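Local coordinates for protein insecticyanin-A (Manduca sexta, PDB 1Z24) that binds biliverdin IX gamma in a lipocalin barrel and so, mixed with carotenes, gives hornworms their green camouflage, at residues Val89-Phe92 with Arg97-Asn100; Tyr110-Ile115 with Gly143-Val148; Ile115-Asp120 with His158-Ser163. All coordinates share one frame; numbering follows the deposited sequence.

From the N terminus, contact 1 closes first: it pairs neighbouring strands 88-94 and 97-108 across a short turn, a local hairpin of the lipocalin barrel. Contacts 2 and 3 follow in series, contact 2 from the turn and first residues of strand 113-122, contact 3 from further along it, this strand being the sheet neighbour of 97-108. Contact 2 closes a 27-residue loop onto helix 144-154, and contact 3 a longer one onto the segment that follows this helix. The two cross along the sequence and share I115, so one strand is met first by the helix and then by the chain leaving it. Contacts 1 and 3, with centres about 22 Å apart, both touch the biliverdin.

Contact 1: Val89-Phe92 with Arg97-Asn100; sequences VMTF and RVVN. With BLV (biliverdin IX gamma chromophore), chain B.
With chi1 of -61° in T91 and -64° in N100, OG1 of the threonine and CG of the asparagine both lie anti to the carbonyl carbon, and the two side chains run side by side on one face of the antiparallel hairpin of the lipocalin barrel. T91 OG1 donates to N100 OD1 at 2.8 Å, reaching the oxygen in the carbonyl plane. T91 and N100 form a non-hydrogen-bonded pair; F92 and V99, next along, form the hydrogen-bonded one. F92 N gives to V99 O at 2.9 Å, and V99 N returns a nearly straight bond (178°) to F92 O. On the face of T91, V89 CG1 also lies against N100 CB at 4.0 Å. The other face belongs to the pigment and the barrel interior: F92 packs on V57 and L101, while the bent chain of M90 brings CE to 3.8 Å from biliverdin CHB. R97 serves a pigment propionate, its guanidinium meeting the carboxylate edge-on and in plane. Two near-straight hydrogen bonds hold both carboxylate oxygens: R97 NH2, which also forms a salt bridge with the terminal carboxylate of H189, donates to O1D at 3.1 Å, and R97 NH1 donates to O2D at 2.8 Å.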
loop_
_atom_site.group_PDB
_atom_site.type_symbol
_atom_site.label_atom_id
_atom_site.label_comp_id
_atom_site.label_asym_id
_atom_site.label_seq_id
_atom_site.Cartn_x
_atom_site.Cartn_y
_atom_site.Cartn_z
ATOM N N VAL A 89 15.558 -15.158 -8.693
ATOM C CA VAL A 89 14.777 -15.739 -9.767
ATOM C C VAL A 89 15.046 -17.222 -9.875
ATOM O O VAL A 89 16.203 -17.622 -9.792
ATOM C CB VAL A 89 15.242 -15.148 -11.089
ATOM C CG1 VAL A 89 14.384 -15.692 -12.269
ATOM C CG2 VAL A 89 15.325 -13.615 -10.942
ATOM N N MET A 90 13.950 -17.990 -10.046
ATOM C CA MET A 90 13.959 -19.424 -10.197
ATOM C C MET A 90 13.419 -19.685 -11.576
ATOM O O MET A 90 12.336 -19.232 -11.911
ATOM C CB MET A 90 13.072 -20.067 -9.163
ATOM C CG MET A 90 13.639 -19.788 -7.773
ATOM S SD MET A 90 12.715 -20.774 -6.555
ATOM C CE MET A 90 11.029 -20.027 -6.586
ATOM N N THR A 91 14.200 -20.375 -12.378
ATOM C CA THR A 91 13.773 -20.638 -13.698
ATOM C C THR A 91 13.614 -22.094 -13.860
ATOM O O THR A 91 14.520 -22.909 -13.585
ATOM C CB THR A 91 14.864 -20.198 -14.624
ATOM O OG1 THR A 91 15.081 -18.794 -14.455
ATOM C CG2 THR A 91 14.460 -20.538 -16.059
ATOM N N PHE A 92 12.426 -22.396 -14.305
ATOM C CA PHE A 92 11.999 -23.779 -14.564
ATOM C C PHE A 92 11.525 -23.965 -16.008
ATOM O O PHE A 92 10.933 -23.067 -16.579
ATOM C CB PHE A 92 10.793 -24.178 -13.686
ATOM C CG PHE A 92 11.176 -24.121 -12.260
ATOM C CD1 PHE A 92 11.984 -25.113 -11.692
ATOM C CD2 PHE A 92 10.772 -23.013 -11.512
ATOM C CE1 PHE A 92 12.341 -25.011 -10.348
ATOM C CE2 PHE A 92 11.108 -22.900 -10.156
ATOM C CZ PHE A 92 11.893 -23.913 -9.606
ATOM N N ARG A 97 7.928 -24.311 -22.443
ATOM C CA ARG A 97 7.488 -23.265 -21.573
ATOM C C ARG A 97 8.555 -22.990 -20.530
ATOM O O ARG A 97 9.038 -23.901 -19.841
ATOM C CB ARG A 97 6.153 -23.600 -20.916
ATOM C CG ARG A 97 5.733 -22.497 -19.959
ATOM C CD ARG A 97 4.287 -22.725 -19.602
ATOM N NE ARG A 97 4.161 -24.063 -19.040
ATOM C CZ ARG A 97 4.062 -24.299 -17.754
ATOM N NH1 ARG A 97 4.061 -23.292 -16.881
ATOM N NH2 ARG A 97 3.961 -25.564 -17.313
ATOM N N VAL A 98 8.928 -21.714 -20.448
ATOM C CA VAL A 98 9.938 -21.275 -19.496
ATOM C C VAL A 98 9.306 -20.348 -18.465
ATOM O O VAL A 98 8.665 -19.349 -18.801
ATOM C CB VAL A 98 11.120 -20.582 -20.182
ATOM C CG1 VAL A 98 11.874 -19.722 -19.214
ATOM C CG2 VAL A 98 12.058 -21.558 -20.845
ATOM N N VAL A 99 9.490 -20.688 -17.198
ATOM C CA VAL A 99 8.960 -19.901 -16.104
ATOM C C VAL A 99 10.089 -19.246 -15.274
ATOM O O VAL A 99 11.109 -19.876 -14.962
ATOM C CB VAL A 99 8.118 -20.884 -15.314
ATOM C CG1 VAL A 99 7.817 -20.303 -13.961
ATOM C CG2 VAL A 99 6.827 -21.231 -16.109
ATOM N N ASN A 100 9.893 -17.966 -14.947
ATOM C CA ASN A 100 10.811 -17.173 -14.140
ATOM C C ASN A 100 10.112 -16.659 -12.880
ATOM O O ASN A 100 9.453 -15.634 -12.887
ATOM C CB ASN A 100 11.376 -16.024 -14.891
ATOM C CG ASN A 100 12.204 -16.558 -16.036
ATOM O OD1 ASN A 100 13.262 -17.134 -15.885
ATOM N ND2 ASN A 100 11.699 -16.436 -17.215
HETATM N NA BLV B . 5.767 -20.057 -6.411
HETATM C C1A BLV B . 4.997 -19.435 -7.336
HETATM C C2A BLV B . 5.350 -18.041 -7.545
HETATM C C3A BLV B . 6.400 -17.805 -6.709
HETATM C C4A BLV B . 6.644 -19.074 -5.998
HETATM C CMA BLV B . 7.182 -16.466 -6.424
HETATM O OA BLV B . 4.111 -20.008 -7.933
HETATM C CAA BLV B . 4.656 -17.092 -8.436
HETATM C CBA BLV B . 3.416 -16.746 -7.668
HETATM C CGA BLV B . 2.497 -15.920 -8.567
HETATM O O1A BLV B . 2.397 -14.729 -8.453
HETATM O O2A BLV B . 1.889 -16.474 -9.429
HETATM C CHB BLV B . 7.626 -19.214 -5.019
HETATM N NB BLV B . 7.444 -21.574 -4.405
HETATM C C1B BLV B . 7.833 -20.276 -4.154
HETATM C C2B BLV B . 8.521 -20.178 -2.891
HETATM C C3B BLV B . 8.534 -21.415 -2.392
HETATM C C4B BLV B . 7.839 -22.288 -3.344
HETATM C CMB BLV B . 9.116 -18.918 -2.281
HETATM C CAB BLV B . 9.130 -21.833 -1.082
HETATM C CBB BLV B . 8.361 -22.738 -0.392
HETATM C CHC BLV B . 7.706 -23.673 -3.168
HETATM N NC BLV B . 6.389 -24.515 -5.019
HETATM C C1C BLV B . 7.246 -24.668 -3.981
HETATM C C2C BLV B . 7.607 -26.082 -3.790
HETATM C C3C BLV B . 7.022 -26.845 -4.716
HETATM C C4C BLV B . 6.227 -25.831 -5.521
HETATM C CMC BLV B . 8.562 -26.552 -2.798
HETATM C CAC BLV B . 7.007 -28.358 -5.010
HETATM C CBC BLV B . 6.750 -28.818 -6.258
HETATM C CHD BLV B . 5.329 -26.159 -6.596
HETATM N ND BLV B . 5.685 -24.163 -8.008
HETATM C C1D BLV B . 5.084 -25.426 -7.740
HETATM C C2D BLV B . 4.207 -25.824 -8.884
HETATM C C3D BLV B . 4.276 -24.821 -9.824
HETATM C C4D BLV B . 5.186 -23.838 -9.264
HETATM C CMD BLV B . 3.369 -27.059 -9.017
HETATM O OD BLV B . 5.491 -22.824 -9.845
HETATM C CAD BLV B . 3.588 -24.778 -11.131
HETATM C CBD BLV B . 4.599 -25.131 -12.205
HETATM C CGD BLV B . 4.010 -24.895 -13.644
HETATM O O1D BLV B . 3.513 -25.800 -14.236
HETATM O O2D BLV B . 4.025 -23.796 -14.165
#

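Contact 2: Tyr110-Ile115 with Gly143-Val148; sequences YKNYAI and GNTKEV
OG1 of T108 is hydrogen-bonded to both Y110 N and Y113 O, which pins the turn just ahead of the point where the Y113 ring meets V148 of the helix. A second pair of bonds steadies the same turn: the carboxylate of D109 takes N112 ND2 on OD2 and Y113 N on OD1, so the amide of N112 is turned to its own loop and leaves the aliphatic part of the residue to face the helix. There CB of N112 lies 4.0 Å from CG2 of T145, the two side chains crossing at a slant. The same methyl comes within 4.3 Å of Y113 CB, so it touches the last loop residue and the first residue of the strand. One turn further along the helix, V148 sends CG1 to 3.7 Å from Y113 CE2, and the valine and tyrosine side chains cross at about a right angle. Y113 has chi1 78°, with CG between the backbone N and the carbonyl carbon, and this swings its ring alongside the helix. No hydrogen bond joins the two segments, and the contact is made by methyl groups, ring carbons and CB atoms. The helix itself starts after G143 at the N-cap, where E147 N bonds to G143 O at 3.2 Å, and V148 N follows with a bond to N144 O. This is the lipocalin pattern of an alpha-helix lying against the outside of the barrel. Y113 packs further on V149 and V152, I115 on V152, and A114 on F23 of helix 20-23, while strand 113-122 keeps its backbone bonds to both sheet neighbours, 97-108 through L106 and 127-136 through L135.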
loop_
_atom_site.group_PDB
_atom_site.type_symbol
_atom_site.label_atom_id
_atom_site.label_comp_id
_atom_site.label_asym_id
_atom_site.label_seq_id
_atom_site.Cartn_x
_atom_site.Cartn_y
_atom_site.Cartn_z
ATOM N N TYR A 110 18.907 -16.220 8.057
ATOM C CA TYR A 110 19.668 -17.212 7.300
ATOM C C TYR A 110 19.778 -18.622 7.898
ATOM O O TYR A 110 19.679 -19.607 7.171
ATOM C CB TYR A 110 21.054 -16.718 6.915
ATOM C CG TYR A 110 21.045 -15.430 6.149
ATOM C CD1 TYR A 110 20.795 -15.517 4.779
ATOM C CD2 TYR A 110 21.275 -14.175 6.737
ATOM C CE1 TYR A 110 20.796 -14.376 3.976
ATOM C CE2 TYR A 110 21.252 -13.020 5.950
ATOM C CZ TYR A 110 21.010 -13.133 4.574
ATOM O OH TYR A 110 20.963 -12.011 3.803
ATOM N N LYS A 111 19.988 -18.735 9.209
ATOM C CA LYS A 111 20.109 -20.047 9.838
ATOM C C LYS A 111 18.790 -20.637 10.253
ATOM O O LYS A 111 18.710 -21.840 10.405
ATOM C CB LYS A 111 20.763 -19.965 11.194
ATOM C CG LYS A 111 21.978 -19.130 11.113
ATOM C CD LYS A 111 23.133 -19.947 10.566
ATOM C CE LYS A 111 24.475 -19.230 10.695
ATOM N NZ LYS A 111 24.872 -18.457 9.490
ATOM N N ASN A 112 17.752 -19.841 10.483
ATOM C CA ASN A 112 16.522 -20.505 10.925
ATOM C C ASN A 112 15.218 -20.175 10.213
ATOM O O ASN A 112 14.363 -21.039 10.085
ATOM C CB ASN A 112 16.166 -19.945 12.314
ATOM C CG ASN A 112 17.310 -20.189 13.207
ATOM O OD1 ASN A 112 17.678 -21.319 13.422
ATOM N ND2 ASN A 112 17.937 -19.143 13.642
ATOM N N TYR A 113 15.023 -18.924 9.811
ATOM C CA TYR A 113 13.766 -18.581 9.165
ATOM C C TYR A 113 13.962 -17.560 8.063
ATOM O O TYR A 113 14.973 -16.824 7.995
ATOM C CB TYR A 113 12.772 -17.957 10.225
ATOM C CG TYR A 113 13.141 -16.507 10.490
ATOM C CD1 TYR A 113 12.622 -15.447 9.727
ATOM C CD2 TYR A 113 14.055 -16.198 11.503
ATOM C CE1 TYR A 113 13.044 -14.130 9.934
ATOM C CE2 TYR A 113 14.479 -14.890 11.747
ATOM C CZ TYR A 113 13.969 -13.864 10.946
ATOM O OH TYR A 113 14.380 -12.599 11.178
ATOM N N ALA A 114 12.944 -17.525 7.225
ATOM C CA ALA A 114 12.863 -16.587 6.132
ATOM C C ALA A 114 11.408 -16.247 5.907
ATOM O O ALA A 114 10.545 -17.109 6.047
ATOM C CB ALA A 114 13.440 -17.027 4.779
ATOM N N ILE A 115 11.137 -14.986 5.552
ATOM C CA ILE A 115 9.791 -14.512 5.227
ATOM C C ILE A 115 9.877 -14.021 3.783
ATOM O O ILE A 115 10.525 -12.993 3.490
ATOM C CB ILE A 115 9.203 -13.482 6.175
ATOM C CG1 ILE A 115 9.193 -14.056 7.585
ATOM C CG2 ILE A 115 7.780 -13.132 5.798
ATOM C CD1 ILE A 115 8.994 -12.923 8.587
ATOM N N GLY A 143 9.690 -22.336 19.298
ATOM C CA GLY A 143 9.580 -21.410 20.412
ATOM C C GLY A 143 10.387 -20.135 20.368
ATOM O O GLY A 143 9.773 -19.058 20.411
ATOM N N ASN A 144 11.728 -20.199 20.308
ATOM C CA ASN A 144 12.385 -18.903 20.252
ATOM C C ASN A 144 12.143 -18.238 18.907
ATOM O O ASN A 144 11.664 -17.109 18.748
ATOM C CB ASN A 144 13.596 -18.433 21.100
ATOM C CG ASN A 144 13.654 -16.844 21.310
ATOM O OD1 ASN A 144 12.665 -16.097 21.595
ATOM N ND2 ASN A 144 14.851 -16.272 21.166
ATOM N N THR A 145 12.473 -19.022 17.935
ATOM C CA THR A 145 12.341 -18.645 16.581
ATOM C C THR A 145 10.917 -18.307 16.258
ATOM O O THR A 145 10.682 -17.423 15.445
ATOM C CB THR A 145 13.009 -19.718 15.730
ATOM O OG1 THR A 145 14.402 -19.623 16.035
ATOM C CG2 THR A 145 12.680 -19.561 14.239
ATOM N N LYS A 146 9.964 -18.982 16.901
ATOM C CA LYS A 146 8.540 -18.692 16.636
ATOM C C LYS A 146 8.249 -17.281 17.074
ATOM O O LYS A 146 7.596 -16.521 16.404
ATOM C CB LYS A 146 7.577 -19.558 17.386
ATOM C CG LYS A 146 6.303 -19.581 16.614
ATOM C CD LYS A 146 5.081 -19.064 17.349
ATOM C CE LYS A 146 3.862 -19.057 16.427
ATOM N NZ LYS A 146 2.802 -18.099 16.800
ATOM N N GLU A 147 8.753 -16.925 18.220
ATOM C CA GLU A 147 8.547 -15.588 18.697
ATOM C C GLU A 147 9.265 -14.560 17.797
ATOM O O GLU A 147 8.772 -13.431 17.552
ATOM C CB GLU A 147 9.003 -15.481 20.153
ATOM C CG GLU A 147 8.404 -14.254 20.895
ATOM C CD GLU A 147 9.239 -13.705 22.079
ATOM O OE1 GLU A 147 8.913 -12.731 22.802
ATOM O OE2 GLU A 147 10.375 -14.369 22.258
ATOM N N VAL A 148 10.435 -14.927 17.350
ATOM C CA VAL A 148 11.158 -14.037 16.496
ATOM C C VAL A 148 10.344 -13.742 15.237
ATOM O O VAL A 148 10.055 -12.589 14.896
ATOM C CB VAL A 148 12.482 -14.640 16.131
ATOM C CG1 VAL A 148 13.038 -13.780 14.983
ATOM C CG2 VAL A 148 13.402 -14.402 17.364
#

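Contact 3: Ile115-Asp120 with His158-Ser163; sequences INYNCD and HLIDAS. With BLV (biliverdin IX gamma chromophore), chain B.
Strand 113-122 of the lipocalin barrel turns one face to the biliverdin pocket and the other to the loop after helix 144-154, where Y117 meets L159 and I160. The tyrosine presents its ring edge: CD1 lies 4.0 Å from I160 CG1, near the ring plane, and CE1 lies 3.9 Å from L159 O and 4.2 Å from L159 CB. Y117 CG is anti to the backbone N (chi1 161°), which lays the ring against the loop, and the Y117 and I160 side chains run antiparallel alongside one another. P10 touches both Y117 and L159, and C119 is disulfide-bonded to C9, so the N-terminal segment is tied to the same side. Beyond I160, an Asx turn forms as D161 OD2 accepts S163 N at 3.0 Å, and S163 OG reaches the same oxygen from the same face. Across the strand, N116, N118 and D120 belong to the pocket. N118 ND2 donates to propionate oxygen O1A at 2.9 Å, nearly straight (169°), while its OD1 is bonded to H131 ND1. An alanine in place of N118 removes both amide ends, and the propionate would probably be left free to turn, with H131 ND1 without its mate. One propionate oxygen is thus held by an amide whose rotation is fixed from behind by a second-shell histidine.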
loop_
_atom_site.group_PDB
_atom_site.type_symbol
_atom_site.label_atom_id
_atom_site.label_comp_id
_atom_site.label_asym_id
_atom_site.label_seq_id
_atom_site.Cartn_x
_atom_site.Cartn_y
_atom_site.Cartn_z
ATOM N N ILE A 115 11.137 -14.986 5.552
ATOM C CA ILE A 115 9.791 -14.512 5.227
ATOM C C ILE A 115 9.877 -14.021 3.783
ATOM O O ILE A 115 10.525 -12.993 3.490
ATOM C CB ILE A 115 9.203 -13.482 6.175
ATOM C CG1 ILE A 115 9.193 -14.056 7.585
ATOM C CG2 ILE A 115 7.780 -13.132 5.798
ATOM C CD1 ILE A 115 8.994 -12.923 8.587
ATOM N N ASN A 116 9.247 -14.798 2.882
ATOM C CA ASN A 116 9.215 -14.541 1.430
ATOM C C ASN A 116 7.864 -14.039 0.974
ATOM O O ASN A 116 6.847 -14.348 1.586
ATOM C CB ASN A 116 9.623 -15.808 0.643
ATOM C CG ASN A 116 11.126 -16.025 0.662
ATOM O OD1 ASN A 116 11.672 -16.752 -0.147
ATOM N ND2 ASN A 116 11.765 -15.414 1.553
ATOM N N TYR A 117 7.858 -13.268 -0.100
ATOM C CA TYR A 117 6.601 -12.721 -0.570
ATOM C C TYR A 117 6.605 -12.362 -2.037
ATOM O O TYR A 117 7.627 -12.348 -2.635
ATOM C CB TYR A 117 6.581 -11.376 0.184
ATOM C CG TYR A 117 5.678 -10.205 -0.253
ATOM C CD1 TYR A 117 4.466 -9.980 0.405
ATOM C CD2 TYR A 117 6.068 -9.329 -1.270
ATOM C CE1 TYR A 117 3.621 -8.916 0.074
ATOM C CE2 TYR A 117 5.248 -8.251 -1.610
ATOM C CZ TYR A 117 4.041 -8.050 -0.935
ATOM O OH TYR A 117 3.255 -6.994 -1.271
ATOM N N ASN A 118 5.451 -12.088 -2.613
ATOM C CA ASN A 118 5.326 -11.678 -4.003
ATOM C C ASN A 118 3.978 -10.979 -4.158
ATOM O O ASN A 118 3.113 -11.154 -3.326
ATOM C CB ASN A 118 5.691 -12.599 -5.155
ATOM C CG ASN A 118 4.478 -13.250 -5.778
ATOM O OD1 ASN A 118 3.675 -13.917 -5.106
ATOM N ND2 ASN A 118 4.390 -13.112 -7.076
ATOM N N CYS A 119 3.843 -10.172 -5.184
ATOM C CA CYS A 119 2.669 -9.400 -5.507
ATOM C C CYS A 119 2.549 -9.493 -6.989
ATOM O O CYS A 119 3.465 -9.163 -7.715
ATOM C CB CYS A 119 2.752 -7.914 -5.024
ATOM S SG CYS A 119 1.136 -7.137 -5.339
ATOM N N ASP A 120 1.420 -9.994 -7.421
ATOM C CA ASP A 120 1.108 -10.198 -8.826
ATOM C C ASP A 120 -0.037 -9.293 -9.252
ATOM O O ASP A 120 -1.179 -9.467 -8.797
ATOM C CB ASP A 120 0.696 -11.674 -8.908
ATOM C CG ASP A 120 0.569 -12.198 -10.321
ATOM O OD1 ASP A 120 0.925 -13.324 -10.627
ATOM O OD2 ASP A 120 0.089 -11.356 -11.200
ATOM N N HIS A 158 1.080 -4.457 7.284
ATOM C CA HIS A 158 0.399 -3.713 6.210
ATOM C C HIS A 158 0.615 -4.346 4.859
ATOM O O HIS A 158 0.168 -3.836 3.847
ATOM C CB HIS A 158 0.941 -2.259 6.120
ATOM C CG HIS A 158 2.399 -2.177 5.838
ATOM N ND1 HIS A 158 3.346 -2.676 6.701
ATOM C CD2 HIS A 158 3.055 -1.633 4.770
ATOM C CE1 HIS A 158 4.519 -2.451 6.163
ATOM N NE2 HIS A 158 4.379 -1.816 5.003
ATOM N N LEU A 159 1.333 -5.443 4.829
ATOM C CA LEU A 159 1.569 -6.066 3.564
ATOM C C LEU A 159 1.086 -7.500 3.561
ATOM O O LEU A 159 0.765 -8.036 2.512
ATOM C CB LEU A 159 3.040 -6.180 3.210
ATOM C CG LEU A 159 3.710 -4.842 3.127
ATOM C CD1 LEU A 159 5.186 -5.139 2.996
ATOM C CD2 LEU A 159 3.260 -4.130 1.845
ATOM N N ILE A 160 1.058 -8.108 4.738
ATOM C CA ILE A 160 0.638 -9.482 4.878
ATOM C C ILE A 160 -0.332 -9.672 5.990
ATOM O O ILE A 160 -0.058 -9.307 7.103
ATOM C CB ILE A 160 1.813 -10.365 5.147
ATOM C CG1 ILE A 160 2.705 -10.362 3.930
ATOM C CG2 ILE A 160 1.429 -11.811 5.497
ATOM C CD1 ILE A 160 4.090 -10.834 4.369
ATOM N N ASP A 161 -1.461 -10.253 5.683
ATOM C CA ASP A 161 -2.425 -10.497 6.698
ATOM C C ASP A 161 -2.093 -11.900 7.247
ATOM O O ASP A 161 -2.440 -12.953 6.678
ATOM C CB ASP A 161 -3.767 -10.475 6.048
ATOM C CG ASP A 161 -4.901 -10.844 7.030
ATOM O OD1 ASP A 161 -6.037 -10.737 6.713
ATOM O OD2 ASP A 161 -4.602 -11.216 8.255
ATOM N N ALA A 162 -1.478 -11.856 8.401
ATOM C CA ALA A 162 -1.044 -13.039 9.085
ATOM C C ALA A 162 -2.093 -14.035 9.388
ATOM O O ALA A 162 -1.869 -15.235 9.459
ATOM C CB ALA A 162 -0.107 -12.758 10.209
ATOM N N SER A 163 -3.260 -13.527 9.567
ATOM C CA SER A 163 -4.346 -14.407 9.874
ATOM C C SER A 163 -4.739 -15.223 8.684
ATOM O O SER A 163 -5.588 -16.080 8.770
ATOM C CB SER A 163 -5.537 -13.592 10.340
ATOM O OG SER A 163 -6.199 -13.071 9.232
HETATM N NA BLV B . 5.767 -20.057 -6.411
HETATM C C1A BLV B . 4.997 -19.435 -7.336
HETATM C C2A BLV B . 5.350 -18.041 -7.545
HETATM C C3A BLV B . 6.400 -17.805 -6.709
HETATM C C4A BLV B . 6.644 -19.074 -5.998
HETATM C CMA BLV B . 7.182 -16.466 -6.424
HETATM O OA BLV B . 4.111 -20.008 -7.933
HETATM C CAA BLV B . 4.656 -17.092 -8.436
HETATM C CBA BLV B . 3.416 -16.746 -7.668
HETATM C CGA BLV B . 2.497 -15.920 -8.567
HETATM O O1A BLV B . 2.397 -14.729 -8.453
HETATM O O2A BLV B . 1.889 -16.474 -9.429
HETATM C CHB BLV B . 7.626 -19.214 -5.019
HETATM N NB BLV B . 7.444 -21.574 -4.405
HETATM C C1B BLV B . 7.833 -20.276 -4.154
HETATM C C2B BLV B . 8.521 -20.178 -2.891
HETATM C C3B BLV B . 8.534 -21.415 -2.392
HETATM C C4B BLV B . 7.839 -22.288 -3.344
HETATM C CMB BLV B . 9.116 -18.918 -2.281
HETATM C CAB BLV B . 9.130 -21.833 -1.082
HETATM C CBB BLV B . 8.361 -22.738 -0.392
HETATM C CHC BLV B . 7.706 -23.673 -3.168
HETATM N NC BLV B . 6.389 -24.515 -5.019
HETATM C C1C BLV B . 7.246 -24.668 -3.981
HETATM C C2C BLV B . 7.607 -26.082 -3.790
HETATM C C3C BLV B . 7.022 -26.845 -4.716
HETATM C C4C BLV B . 6.227 -25.831 -5.521
HETATM C CMC BLV B . 8.562 -26.552 -2.798
HETATM C CAC BLV B . 7.007 -28.358 -5.010
HETATM C CBC BLV B . 6.750 -28.818 -6.258
HETATM C CHD BLV B . 5.329 -26.159 -6.596
HETATM N ND BLV B . 5.685 -24.163 -8.008
HETATM C C1D BLV B . 5.084 -25.426 -7.740
HETATM C C2D BLV B . 4.207 -25.824 -8.884
HETATM C C3D BLV B . 4.276 -24.821 -9.824
HETATM C C4D BLV B . 5.186 -23.838 -9.264
HETATM C CMD BLV B . 3.369 -27.059 -9.017
HETATM O OD BLV B . 5.491 -22.824 -9.845
HETATM C CAD BLV B . 3.588 -24.778 -11.131
HETATM C CBD BLV B . 4.599 -25.131 -12.205
HETATM C CGD BLV B . 4.010 -24.895 -13.644
HETATM O O1D BLV B . 3.513 -25.800 -14.236
HETATM O O2D BLV B . 4.025 -23.796 -14.165
#